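Local coordinates for protein chloromuconate cycloisomerase (Rhodococcus opacus, PDB 4M0X) that belongs to the enolase superfamily, pairing an alpha+beta capping domain with a modified TIM barrel that carries a bound manganese ion, at residues A10-L15 with H30-V36; S101-A105 with I272-G277; G144-I150 with R179-V183; A308-Q312 with I350-S356; D334-E339 with V358-R364. One frame throughout, in Å; residues are numbered along the deposited sequence.

Contact 1 (A10-L15 with H30-V36); sequences ATIVDL and HQSIVLV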
# COMPACT_ATOMS: atom_id res chain seq x y z
N ALA A 10 -6.46 -42.17 -26.84
CA ALA A 10 -5.93 -40.86 -27.19
C ALA A 10 -5.08 -40.95 -28.48
O ALA A 10 -3.95 -41.48 -28.47
CB ALA A 10 -5.13 -40.29 -26.03
N THR A 11 -5.63 -40.44 -29.58
CA THR A 11 -5.05 -40.60 -30.91
C THR A 11 -4.64 -39.26 -31.50
O THR A 11 -5.48 -38.33 -31.62
CB THR A 11 -6.10 -41.12 -31.90
OG1 THR A 11 -6.67 -42.36 -31.43
CG2 THR A 11 -5.50 -41.27 -33.29
N ILE A 12 -3.37 -39.19 -31.90
CA ILE A 12 -2.78 -38.00 -32.50
C ILE A 12 -3.32 -37.83 -33.95
O ILE A 12 -3.19 -38.72 -34.79
CB ILE A 12 -1.24 -38.08 -32.38
CG1 ILE A 12 -0.82 -38.19 -30.91
CG2 ILE A 12 -0.53 -36.88 -33.00
CD1 ILE A 12 0.59 -38.72 -30.69
N VAL A 13 -3.95 -36.69 -34.23
CA VAL A 13 -4.54 -36.41 -35.54
C VAL A 13 -3.92 -35.18 -36.21
O VAL A 13 -3.67 -34.15 -35.55
CB VAL A 13 -6.05 -36.16 -35.42
CG1 VAL A 13 -6.64 -35.82 -36.79
CG2 VAL A 13 -6.74 -37.32 -34.74
N ASP A 14 -3.65 -35.24 -37.50
CA ASP A 14 -3.08 -34.07 -38.16
C ASP A 14 -4.12 -33.62 -39.14
O ASP A 14 -4.62 -34.42 -39.91
CB ASP A 14 -1.77 -34.36 -38.91
CG ASP A 14 -0.61 -34.77 -37.99
OD1 ASP A 14 -0.28 -34.07 -36.98
OD2 ASP A 14 0.00 -35.81 -38.32
N LEU A 15 -4.44 -32.34 -39.13
CA LEU A 15 -5.52 -31.84 -39.98
C LEU A 15 -5.05 -30.82 -40.99
O LEU A 15 -4.45 -29.80 -40.62
CB LEU A 15 -6.66 -31.26 -39.13
CG LEU A 15 -7.45 -32.30 -38.33
CD1 LEU A 15 -8.57 -31.65 -37.56
CD2 LEU A 15 -7.99 -33.40 -39.25
N HIS A 30 -0.06 -27.24 -40.53
CA HIS A 30 -1.29 -28.00 -40.42
C HIS A 30 -1.73 -27.90 -38.96
O HIS A 30 -1.09 -27.23 -38.17
CB HIS A 30 -1.03 -29.45 -40.81
CG HIS A 30 0.10 -30.10 -40.06
ND1 HIS A 30 -0.10 -30.97 -39.02
CD2 HIS A 30 1.44 -29.99 -40.21
CE1 HIS A 30 1.07 -31.38 -38.55
NE2 HIS A 30 2.03 -30.79 -39.26
N GLN A 31 -2.80 -28.57 -38.58
CA GLN A 31 -3.25 -28.57 -37.20
C GLN A 31 -3.05 -29.94 -36.57
O GLN A 31 -3.18 -30.97 -37.23
CB GLN A 31 -4.72 -28.17 -37.15
CG GLN A 31 -5.31 -28.22 -35.77
CD GLN A 31 -4.90 -27.05 -34.92
OE1 GLN A 31 -5.54 -26.00 -34.95
NE2 GLN A 31 -3.83 -27.22 -34.16
N SER A 32 -2.74 -29.96 -35.28
CA SER A 32 -2.42 -31.22 -34.66
C SER A 32 -3.14 -31.31 -33.35
O SER A 32 -3.04 -30.41 -32.52
CB SER A 32 -0.92 -31.32 -34.43
OG SER A 32 -0.26 -31.75 -35.62
N ILE A 33 -3.89 -32.38 -33.18
CA ILE A 33 -4.68 -32.55 -31.97
C ILE A 33 -4.50 -33.96 -31.47
O ILE A 33 -4.10 -34.85 -32.24
CB ILE A 33 -6.18 -32.26 -32.20
CG1 ILE A 33 -6.87 -33.41 -32.94
CG2 ILE A 33 -6.38 -30.93 -32.95
CD1 ILE A 33 -8.38 -33.34 -32.94
N VAL A 34 -4.74 -34.17 -30.19
CA VAL A 34 -4.95 -35.51 -29.71
C VAL A 34 -6.46 -35.64 -29.64
O VAL A 34 -7.12 -34.83 -28.98
CB VAL A 34 -4.28 -35.73 -28.32
CG1 VAL A 34 -4.48 -37.16 -27.85
CG2 VAL A 34 -2.79 -35.43 -28.38
N LEU A 35 -7.04 -36.62 -30.32
CA LEU A 35 -8.49 -36.85 -30.10
C LEU A 35 -8.78 -37.86 -28.99
O LEU A 35 -8.40 -39.02 -29.10
CB LEU A 35 -9.22 -37.24 -31.39
CG LEU A 35 -10.70 -37.37 -31.01
CD1 LEU A 35 -11.45 -36.13 -31.42
CD2 LEU A 35 -11.34 -38.61 -31.59
N VAL A 36 -9.41 -37.42 -27.90
CA VAL A 36 -9.71 -38.34 -26.78
C VAL A 36 -11.09 -38.94 -26.90
O VAL A 36 -12.03 -38.26 -27.36
CB VAL A 36 -9.54 -37.69 -25.41
CG1 VAL A 36 -10.20 -38.54 -24.32
CG2 VAL A 36 -8.06 -37.52 -25.12
O HOH W 1 -8.65 -41.61 -29.65
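Ala-10 to Leu-15 pairs antiparallel with Gln-31 to Val-36, the two strand axes 4.3 Å apart at closest approach and their directions 151° apart. This is part of the meander of the N-terminal capping domain of the enolase superfamily, an antiparallel sheet that helix 63-74 covers on one face and helix 362-368 on the other. Three hydrogen-bonded pairs, Thr-11 with Leu-35, Val-13 with Ile-33 and Leu-15 with Gln-31, alternate with non-hydrogen-bonded ones; the straightest bond runs from Val-13 N to Ile-33 O (2.7 Å, 177°). On the face of Ala-10, Ile-12 and Asp-14, the CB of Ala-10 meets Val-34 CG1 at 3.7 Å, and Val-36 CG2 lies beside it. On the other face the CB of Val-13 rests against Ile-33 CG1, while its CG2 runs alongside Leu-35, both side chains pointing the same way. A water bridges Thr-11 OG1 and the carbonyl of Leu-35. Polar groups take over near the corner at His-30. There the carboxylate of Asp-14 stands almost upright to the imidazole (87°), with OD1 at the ring edge, 3.4 Å from His-30 CE1. That oxygen, also salt-bridged to Arg-370, accepts from Ser-32 OG at 2.7 Å, nearly in line with its C-O bond.

Contact 2 (S101-A105 with I272-G277); sequences SVAKA and IPKSGG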
# COMPACT_ATOMS: atom_id res chain seq x y z
N SER A 101 -2.62 -29.07 -18.44
CA SER A 101 -4.01 -28.65 -18.54
C SER A 101 -4.66 -29.00 -19.88
O SER A 101 -5.86 -29.21 -19.97
CB SER A 101 -4.12 -27.16 -18.27
OG SER A 101 -3.77 -26.86 -16.93
N VAL A 102 -3.87 -29.08 -20.93
CA VAL A 102 -4.46 -29.37 -22.22
C VAL A 102 -4.85 -30.82 -22.23
O VAL A 102 -5.93 -31.18 -22.70
CB VAL A 102 -3.48 -29.00 -23.36
CG1 VAL A 102 -4.08 -29.28 -24.72
CG2 VAL A 102 -3.10 -27.53 -23.24
N ALA A 103 -3.98 -31.65 -21.65
CA ALA A 103 -4.28 -33.07 -21.38
C ALA A 103 -5.53 -33.22 -20.53
O ALA A 103 -6.43 -33.96 -20.91
CB ALA A 103 -3.11 -33.74 -20.70
N LYS A 104 -5.60 -32.50 -19.41
CA LYS A 104 -6.77 -32.62 -18.52
C LYS A 104 -8.02 -32.13 -19.24
O LYS A 104 -9.06 -32.79 -19.17
CB LYS A 104 -6.57 -31.88 -17.21
CG LYS A 104 -5.42 -32.42 -16.36
CD LYS A 104 -4.99 -31.40 -15.30
CE LYS A 104 -3.99 -32.03 -14.34
NZ LYS A 104 -4.01 -31.30 -13.04
N ALA A 105 -7.90 -31.02 -19.96
CA ALA A 105 -9.03 -30.44 -20.71
C ALA A 105 -9.68 -31.42 -21.68
O ALA A 105 -10.90 -31.46 -21.77
CB ALA A 105 -8.63 -29.17 -21.45
N ILE A 272 -10.74 -22.98 -23.13
CA ILE A 272 -10.82 -24.21 -22.35
C ILE A 272 -9.48 -24.94 -22.12
O ILE A 272 -9.10 -25.16 -20.97
CB ILE A 272 -11.92 -25.15 -22.88
CG1 ILE A 272 -13.28 -24.54 -22.61
CG2 ILE A 272 -11.86 -26.50 -22.17
CD1 ILE A 272 -14.43 -25.40 -23.05
N PRO A 273 -8.75 -25.31 -23.20
CA PRO A 273 -7.52 -26.10 -23.06
C PRO A 273 -6.58 -25.55 -21.99
O PRO A 273 -6.15 -26.26 -21.09
CB PRO A 273 -6.86 -25.96 -24.44
CG PRO A 273 -7.96 -25.63 -25.36
CD PRO A 273 -8.86 -24.75 -24.56
N LYS A 274 -6.28 -24.28 -22.11
CA LYS A 274 -5.34 -23.61 -21.24
C LYS A 274 -5.75 -23.56 -19.74
O LYS A 274 -4.89 -23.38 -18.88
CB LYS A 274 -5.01 -22.25 -21.87
CG LYS A 274 -5.06 -21.03 -20.99
CD LYS A 274 -6.11 -20.04 -21.47
CE LYS A 274 -5.61 -18.65 -21.13
NZ LYS A 274 -6.60 -17.55 -21.21
N SER A 275 -7.04 -23.76 -19.45
CA SER A 275 -7.58 -23.71 -18.08
C SER A 275 -7.78 -25.09 -17.55
O SER A 275 -8.23 -25.27 -16.42
CB SER A 275 -8.97 -23.07 -18.01
OG SER A 275 -9.06 -21.93 -18.83
N GLY A 276 -7.49 -26.08 -18.40
CA GLY A 276 -7.72 -27.49 -18.07
C GLY A 276 -9.17 -27.91 -18.00
O GLY A 276 -9.52 -28.82 -17.23
N GLY A 277 -10.03 -27.25 -18.79
CA GLY A 277 -11.40 -27.71 -18.99
C GLY A 277 -12.55 -26.72 -18.88
O GLY A 277 -12.39 -25.54 -18.61
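Ser-101 opens helix 101-118 of the capping domain, and its CB sits 3.5 Å from Gly-276 N, where a short, weakly bonded helix at about 272-275 ends in a Schellman motif. The contact therefore joins the N-terminal domain to the barrel domain of this enolase-superfamily fold. Close approach is possible because the partner surface is mostly backbone: the carbonyl oxygen of Ser-101 receives a CA-H...O contact from Gly-276 CA at 3.2 Å, with an angle of 159° at the hydrogen. The same oxygen accepts the helical bond from Ala-105 N, so it works both inside its helix and across the interface. Next, Val-102 turns CG2 to the proline, 4.2 Å from Pro-273 CB; with CG1 anti to the backbone N (chi1 -179°), it is CG2, beside that nitrogen, that meets the proline at its CB and carbonyl. Its own backbone N is taken by Glu-61. Lys-104 lends little more than the base of its side chain, for the chain runs off to a salt bridge with Asp-94. Ala-105, one turn on from Ser-101, comes back to the interface and points its methyl into the bend of the other segment. Ile-272 CG2 lies 4.3 Å from that CB. The bend itself is held by Ile-272 O, which accepts from Ser-275 N and Gly-277 N on opposite faces of its carbonyl plane. Gly-276, with positive phi, makes the turn, and Gly-277 stands at the N-cap position of helix 278-291. Into this turn the CB of Ala-105 fits 3.6 Å from both Pro-273 CA and Gly-277 N.

Contact 3 (G144-I150 with R179-V183); sequences GSASDLI and RVLDV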
# COMPACT_ATOMS: atom_id res chain seq x y z
N GLY A 144 2.08 -12.89 -41.51
CA GLY A 144 2.54 -12.72 -42.88
C GLY A 144 2.83 -11.28 -43.24
O GLY A 144 2.76 -10.37 -42.40
N SER A 145 3.16 -11.07 -44.51
CA SER A 145 3.52 -9.76 -44.97
C SER A 145 2.30 -8.83 -44.98
O SER A 145 1.18 -9.31 -44.90
CB SER A 145 4.11 -9.92 -46.34
OG SER A 145 4.91 -11.09 -46.31
N ALA A 146 2.53 -7.52 -45.05
CA ALA A 146 1.44 -6.54 -45.06
C ALA A 146 0.71 -6.49 -46.40
O ALA A 146 -0.38 -5.91 -46.52
CB ALA A 146 1.95 -5.16 -44.70
N SER A 147 1.33 -7.11 -47.40
CA SER A 147 0.80 -7.16 -48.76
C SER A 147 -0.39 -8.15 -48.79
O SER A 147 -1.54 -7.77 -49.09
CB SER A 147 1.93 -7.64 -49.67
OG SER A 147 1.51 -7.67 -51.01
N ASP A 148 -0.06 -9.41 -48.47
CA ASP A 148 -1.01 -10.50 -48.31
C ASP A 148 -2.19 -10.08 -47.45
O ASP A 148 -3.33 -10.36 -47.80
CB ASP A 148 -0.32 -11.70 -47.64
CG ASP A 148 0.65 -12.46 -48.56
OD1 ASP A 148 0.98 -11.97 -49.66
OD2 ASP A 148 1.09 -13.56 -48.15
N LEU A 149 -1.90 -9.42 -46.33
CA LEU A 149 -2.94 -9.10 -45.36
C LEU A 149 -3.91 -8.02 -45.84
O LEU A 149 -5.09 -8.09 -45.52
CB LEU A 149 -2.38 -8.78 -43.97
CG LEU A 149 -1.40 -9.74 -43.27
CD1 LEU A 149 -0.88 -9.06 -42.02
CD2 LEU A 149 -1.97 -11.12 -42.93
N ILE A 150 -3.44 -7.03 -46.61
CA ILE A 150 -4.38 -6.05 -47.17
C ILE A 150 -5.41 -6.70 -48.14
O ILE A 150 -6.60 -6.34 -48.17
CB ILE A 150 -3.68 -4.81 -47.78
CG1 ILE A 150 -3.00 -3.99 -46.66
CG2 ILE A 150 -4.69 -3.93 -48.50
CD1 ILE A 150 -2.27 -2.74 -47.12
N ARG A 179 4.63 -2.93 -40.13
CA ARG A 179 3.82 -3.90 -40.85
C ARG A 179 2.35 -3.79 -40.47
O ARG A 179 1.48 -3.75 -41.33
CB ARG A 179 4.33 -5.32 -40.59
CG ARG A 179 3.48 -6.42 -41.21
CD ARG A 179 4.02 -7.80 -40.86
NE ARG A 179 3.89 -8.13 -39.43
CZ ARG A 179 2.83 -8.73 -38.88
NH1 ARG A 179 1.77 -9.08 -39.61
NH2 ARG A 179 2.83 -8.99 -37.59
N VAL A 180 2.08 -3.72 -39.17
CA VAL A 180 0.69 -3.71 -38.73
C VAL A 180 0.03 -2.38 -39.07
O VAL A 180 -1.14 -2.35 -39.47
CB VAL A 180 0.55 -4.09 -37.25
CG1 VAL A 180 -0.86 -3.88 -36.75
CG2 VAL A 180 0.94 -5.54 -37.08
N LEU A 181 0.79 -1.29 -38.92
CA LEU A 181 0.27 0.03 -39.24
C LEU A 181 -0.11 0.06 -40.71
O LEU A 181 -1.06 0.76 -41.10
CB LEU A 181 1.28 1.14 -38.92
CG LEU A 181 1.59 1.55 -37.47
CD1 LEU A 181 2.89 2.32 -37.42
CD2 LEU A 181 0.49 2.36 -36.81
N ASP A 182 0.62 -0.70 -41.52
CA ASP A 182 0.35 -0.77 -42.95
C ASP A 182 -1.05 -1.28 -43.19
O ASP A 182 -1.82 -0.63 -43.87
CB ASP A 182 1.33 -1.69 -43.66
CG ASP A 182 2.49 -0.95 -44.24
OD1 ASP A 182 2.88 0.11 -43.69
OD2 ASP A 182 3.03 -1.43 -45.27
N VAL A 183 -1.36 -2.43 -42.61
CA VAL A 183 -2.65 -3.08 -42.83
C VAL A 183 -3.81 -2.29 -42.25
O VAL A 183 -4.90 -2.29 -42.80
CB VAL A 183 -2.67 -4.48 -42.23
CG1 VAL A 183 -4.02 -5.13 -42.48
CG2 VAL A 183 -1.55 -5.33 -42.82
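Val-183 and Leu-149 cross at about a right angle, the CG2 methyl of the valine 3.7 Å from Leu-149 CB. That methyl is the shared point of the packing: Ala-146 CB reaches it at 4.0 Å, and Ile-150 CG1 comes near it from further along the helix. Val-183 offers CG2 because its CG1 lies anti to the backbone N (chi1 180°). Ala-146 points toward the other helix and rests its methyl against Asp-182 CB and the carbonyl oxygen of Arg-179, each 3.7 Å from Ala-146 CB. Helices 146-159 and 173-183 belong to the outer layer of the modified TIM barrel, and here their short segments run nearly parallel, 9.1 Å apart at closest approach and inclined at 25°. Val-183 also reaches Phe-166 on strand 163-167 beneath. At the N-terminal end Arg-179 extends along the neighbouring helix start, then bends at chi3 (68°), which swings the guanidinium round to Leu-149. Leu-149 CD1 lies at the edge of that group, in its plane, 3.6 Å from Arg-179 NH1. The same nitrogen gives a weak bond, 3.2 Å long, to the carbonyl oxygen of Gly-144. The firmer hold on the group lies outside the two segments, where Arg-179 NH2 is salt-bridged to Asp-176 and bonded to the carbonyl of Lys-167.

Contact 4 (A308-Q312 with I350-S356); sequences AISAQ and IPTGPGS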
# COMPACT_ATOMS: atom_id res chain seq x y z
N ALA A 308 -16.52 -26.52 -30.93
CA ALA A 308 -17.92 -26.75 -30.52
C ALA A 308 -18.20 -26.62 -29.00
O ALA A 308 -19.13 -25.93 -28.63
CB ALA A 308 -18.43 -28.08 -31.06
N ILE A 309 -17.41 -27.24 -28.12
CA ILE A 309 -17.71 -27.15 -26.69
C ILE A 309 -17.44 -25.72 -26.23
O ILE A 309 -18.26 -25.13 -25.54
CB ILE A 309 -17.05 -28.27 -25.80
CG1 ILE A 309 -17.47 -28.18 -24.35
CG2 ILE A 309 -15.52 -28.25 -25.81
CD1 ILE A 309 -18.95 -28.03 -24.14
N SER A 310 -16.32 -25.16 -26.67
CA SER A 310 -16.03 -23.74 -26.48
C SER A 310 -17.17 -22.83 -26.91
O SER A 310 -17.54 -21.95 -26.16
CB SER A 310 -14.78 -23.33 -27.25
OG SER A 310 -13.67 -23.99 -26.71
N ALA A 311 -17.69 -23.02 -28.12
CA ALA A 311 -18.77 -22.17 -28.62
C ALA A 311 -19.96 -22.19 -27.65
O ALA A 311 -20.57 -21.16 -27.36
CB ALA A 311 -19.20 -22.60 -30.02
N GLN A 312 -20.25 -23.37 -27.12
CA GLN A 312 -21.33 -23.49 -26.15
C GLN A 312 -20.99 -22.72 -24.86
O GLN A 312 -21.79 -21.92 -24.38
CB GLN A 312 -21.68 -24.95 -25.88
CG GLN A 312 -22.66 -25.50 -26.90
CD GLN A 312 -22.99 -26.96 -26.69
OE1 GLN A 312 -23.14 -27.42 -25.55
NE2 GLN A 312 -23.11 -27.70 -27.78
N ILE A 350 -23.95 -21.33 -32.78
CA ILE A 350 -23.56 -22.25 -31.69
C ILE A 350 -24.18 -23.67 -31.82
O ILE A 350 -25.41 -23.83 -31.91
CB ILE A 350 -23.84 -21.65 -30.29
CG1 ILE A 350 -23.00 -20.38 -30.07
CG2 ILE A 350 -23.58 -22.69 -29.20
CD1 ILE A 350 -23.58 -19.39 -29.09
N PRO A 351 -23.33 -24.70 -31.81
CA PRO A 351 -23.93 -26.04 -31.87
C PRO A 351 -24.96 -26.26 -30.75
O PRO A 351 -24.78 -25.79 -29.61
CB PRO A 351 -22.71 -26.97 -31.71
CG PRO A 351 -21.60 -26.18 -32.31
CD PRO A 351 -21.86 -24.77 -31.80
N THR A 352 -26.04 -26.96 -31.10
CA THR A 352 -27.19 -27.16 -30.25
C THR A 352 -27.45 -28.65 -30.02
O THR A 352 -28.22 -29.03 -29.12
CB THR A 352 -28.48 -26.49 -30.84
OG1 THR A 352 -28.68 -26.92 -32.20
CG2 THR A 352 -28.37 -24.97 -30.81
N GLY A 353 -26.82 -29.50 -30.84
CA GLY A 353 -27.02 -30.96 -30.75
C GLY A 353 -26.62 -31.46 -29.38
O GLY A 353 -26.09 -30.69 -28.58
N PRO A 354 -26.88 -32.74 -29.07
CA PRO A 354 -26.54 -33.13 -27.68
C PRO A 354 -25.04 -33.17 -27.49
O PRO A 354 -24.29 -33.20 -28.49
CB PRO A 354 -27.15 -34.54 -27.54
CG PRO A 354 -27.92 -34.79 -28.78
CD PRO A 354 -27.42 -33.86 -29.85
N GLY A 355 -24.62 -33.18 -26.22
CA GLY A 355 -23.22 -33.13 -25.82
C GLY A 355 -22.55 -31.83 -26.25
O GLY A 355 -23.14 -30.74 -26.16
N SER A 356 -21.31 -31.96 -26.72
CA SER A 356 -20.60 -30.85 -27.32
C SER A 356 -21.29 -30.38 -28.58
O SER A 356 -20.98 -29.31 -29.08
CB SER A 356 -19.21 -31.29 -27.70
OG SER A 356 -19.30 -32.14 -28.84
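Gln-312 reaches across from its helix into the curl of the 350-356 loop, its CG 3.7 Å from Ile-350 CG2. The side chain leaves the helix with CG anti to the carbonyl carbon (chi1 -85°) and then runs extended, and this carries the amide past Pro-351 toward the far limb of the loop. There the amide lies among backbone carbonyls. Gln-312 NE2 is 3.1 Å from Pro-351 O. A weak bond, 3.4 Å long, runs from Gln-312 NE2 to Gly-355 O. The other end of the amide has a firmer partner outside, as OE1 accepts from the backbone N of Ser-124. The Ser-124 bond probably does most to set how the amide is turned.

Helix 304-316 is an outer helix of the modified TIM barrel, and the loop wrapping it follows strand 347-349 and leads on to helix 362-368, the chain's return to the capping domain. Ile-350 slants across the glutamine. Its CG2 meets the glutamine, while Ile-350 CG1 lies 3.7 Å from Ala-311 O. The ring of Pro-351 spans two alanines one turn apart: CD rests 3.9 Å from Ala-311 CB, and CG the same distance from Ala-308 CB. Small methyls let the ring lie close to the helix. Ala-308 CB also touches the carbonyl oxygen of Ser-356 at 3.5 Å. Ser-356 places its CB against Ile-309 CB, while its OG, between the backbone N and carbonyl carbon, turns to Asp-113 on helix 101-118.

Contact 5 (D334-E339 with V358-R364); sequences DEVVTE and VNLDEER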
# COMPACT_ATOMS: atom_id res chain seq x y z
N ASP A 334 -10.41 -30.12 -43.56
CA ASP A 334 -11.13 -31.31 -43.13
C ASP A 334 -10.95 -31.56 -41.62
O ASP A 334 -10.07 -30.98 -41.01
CB ASP A 334 -10.67 -32.52 -43.92
CG ASP A 334 -11.70 -33.63 -43.99
OD1 ASP A 334 -12.62 -33.73 -43.14
OD2 ASP A 334 -11.57 -34.45 -44.92
N GLU A 335 -11.79 -32.42 -41.05
CA GLU A 335 -11.95 -32.55 -39.60
C GLU A 335 -12.24 -33.99 -39.18
O GLU A 335 -12.34 -34.86 -40.02
CB GLU A 335 -13.05 -31.61 -39.10
CG GLU A 335 -12.82 -30.15 -39.49
CD GLU A 335 -13.24 -29.13 -38.41
OE1 GLU A 335 -13.06 -29.44 -37.18
OE2 GLU A 335 -13.73 -28.03 -38.82
N VAL A 336 -12.34 -34.26 -37.88
CA VAL A 336 -12.79 -35.61 -37.46
C VAL A 336 -14.26 -35.61 -37.01
O VAL A 336 -14.73 -36.56 -36.41
CB VAL A 336 -11.84 -36.34 -36.47
CG1 VAL A 336 -10.44 -36.44 -37.06
CG2 VAL A 336 -11.79 -35.69 -35.10
N VAL A 337 -15.00 -34.56 -37.33
CA VAL A 337 -16.43 -34.56 -37.01
C VAL A 337 -17.28 -34.77 -38.25
O VAL A 337 -16.80 -34.61 -39.35
CB VAL A 337 -16.90 -33.32 -36.19
CG1 VAL A 337 -16.31 -33.39 -34.79
CG2 VAL A 337 -16.55 -32.01 -36.87
N THR A 338 -18.52 -35.15 -38.06
CA THR A 338 -19.41 -35.27 -39.18
C THR A 338 -19.90 -33.90 -39.71
O THR A 338 -20.21 -33.78 -40.87
CB THR A 338 -20.61 -36.17 -38.85
OG1 THR A 338 -21.25 -35.68 -37.67
CG2 THR A 338 -20.14 -37.58 -38.63
N GLU A 339 -19.98 -32.89 -38.84
CA GLU A 339 -20.46 -31.55 -39.17
C GLU A 339 -19.63 -30.52 -38.42
O GLU A 339 -19.83 -30.33 -37.22
CB GLU A 339 -21.93 -31.40 -38.79
CG GLU A 339 -22.88 -32.16 -39.70
CD GLU A 339 -24.25 -32.34 -39.10
OE1 GLU A 339 -24.76 -31.38 -38.44
OE2 GLU A 339 -24.83 -33.44 -39.29
N VAL A 358 -21.23 -31.97 -31.68
CA VAL A 358 -20.59 -32.52 -32.90
C VAL A 358 -20.28 -33.97 -32.64
O VAL A 358 -20.08 -34.33 -31.49
CB VAL A 358 -19.26 -31.82 -33.27
CG1 VAL A 358 -19.52 -30.46 -33.89
CG2 VAL A 358 -18.36 -31.72 -32.05
N ASN A 359 -20.24 -34.78 -33.70
CA ASN A 359 -20.04 -36.22 -33.58
C ASN A 359 -18.80 -36.69 -34.31
O ASN A 359 -18.39 -36.08 -35.29
CB ASN A 359 -21.25 -36.92 -34.12
CG ASN A 359 -22.47 -36.72 -33.24
OD1 ASN A 359 -23.40 -36.02 -33.63
ND2 ASN A 359 -22.46 -37.31 -32.04
N LEU A 360 -18.16 -37.75 -33.81
CA LEU A 360 -17.07 -38.34 -34.57
C LEU A 360 -17.43 -38.79 -36.00
O LEU A 360 -18.52 -39.29 -36.26
CB LEU A 360 -16.51 -39.55 -33.86
CG LEU A 360 -15.24 -39.24 -33.11
CD1 LEU A 360 -14.64 -40.57 -32.65
CD2 LEU A 360 -14.25 -38.44 -33.94
N ASP A 361 -16.49 -38.62 -36.90
CA ASP A 361 -16.54 -39.35 -38.14
C ASP A 361 -15.37 -40.31 -38.12
O ASP A 361 -14.22 -39.91 -38.31
CB ASP A 361 -16.46 -38.41 -39.33
CG ASP A 361 -16.41 -39.14 -40.66
OD1 ASP A 361 -15.75 -40.22 -40.75
OD2 ASP A 361 -17.01 -38.61 -41.62
N GLU A 362 -15.66 -41.59 -37.92
CA GLU A 362 -14.59 -42.56 -37.66
C GLU A 362 -13.71 -42.85 -38.87
O GLU A 362 -12.57 -43.28 -38.75
CB GLU A 362 -15.16 -43.81 -37.01
CG GLU A 362 -15.56 -43.54 -35.58
CD GLU A 362 -15.60 -44.79 -34.74
OE1 GLU A 362 -14.52 -45.40 -34.50
OE2 GLU A 362 -16.72 -45.16 -34.31
N GLU A 363 -14.23 -42.58 -40.05
CA GLU A 363 -13.42 -42.73 -41.24
C GLU A 363 -12.41 -41.60 -41.32
O GLU A 363 -11.22 -41.84 -41.56
CB GLU A 363 -14.30 -42.81 -42.51
CG GLU A 363 -13.54 -42.80 -43.82
CD GLU A 363 -12.47 -43.88 -43.94
OE1 GLU A 363 -12.43 -44.84 -43.13
OE2 GLU A 363 -11.65 -43.76 -44.89
N ARG A 364 -12.88 -40.37 -41.08
CA ARG A 364 -11.97 -39.22 -41.04
C ARG A 364 -10.92 -39.35 -39.94
O ARG A 364 -9.74 -39.03 -40.15
CB ARG A 364 -12.74 -37.93 -40.86
CG ARG A 364 -13.20 -37.31 -42.14
CD ARG A 364 -14.51 -36.65 -41.85
NE ARG A 364 -15.31 -36.55 -43.06
CZ ARG A 364 -15.56 -35.41 -43.67
NH1 ARG A 364 -15.12 -34.28 -43.12
NH2 ARG A 364 -16.29 -35.40 -44.78
O HOH W 2 -20.47 -33.55 -36.22
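Val-337 and Leu-360 mark a single backbone bridge between two irregular segments, just ahead of helix 362-368, where the end of the barrel domain returns to the capping domain. The close-packed part lies on the buried side. Val-336 and Leu-360 run side by side, CG2 of the valine 3.9 Å from CD2 of the leucine, and both reach Leu-35 of the capping sheet. Val-337 slants over Val-358, its CG1 3.7 Å from Val-358 CB. One bond fastens the backbones here, Asp-361 N to Val-336 O (2.8 Å, the donor above the carbonyl plane).

On the solvent side Thr-338 N bonds directly to Asn-359 O, and a single water adds to this: it bonds Thr-338 OG1 and accepts from the backbone N of both Glu-339 and Asn-359. The start of the helix is charged instead. Asp-361 is the N-cap, its OD1 accepting from Arg-364 N, and its OD2 forms a salt bridge with Arg-364 NE. Asp-334 meets that arginine at about a right angle, the two flat groups 77° apart, and the arginine thus links Asp-334 with Asp-361. Asp-334 OD2 is bonded to Tyr-368, and Asp-334 OD1 forms its salt bridge with Arg-364 NH1 at 2.6 Å.

Contacts 1, 4 and 5 form a continuous run of packing: Leu-35 CD1 of contact 1 lies 3.7 Å from Val-336 CG2 of contact 5, and Val-358 CG2 of contact 5 is 3.8 Å from Ala-308 CB of contact 4. Contact 4 continues into contact 2, where Ile-272 CD1 packs on Ile-309 CG2 at 4.1 Å. Contacts 1 and 5, with centres 12 Å apart, join the capping sheet to the end of the barrel domain. Contact 3 stands apart, its centre about 31 Å from that of contact 1, the nearest of the others. The manganese, held by Asp-196, Glu-222 and Asp-247, lies about 8 Å from the Lys-274 side chain of contact 2 and about 13 Å from that of Arg-179 in contact 3.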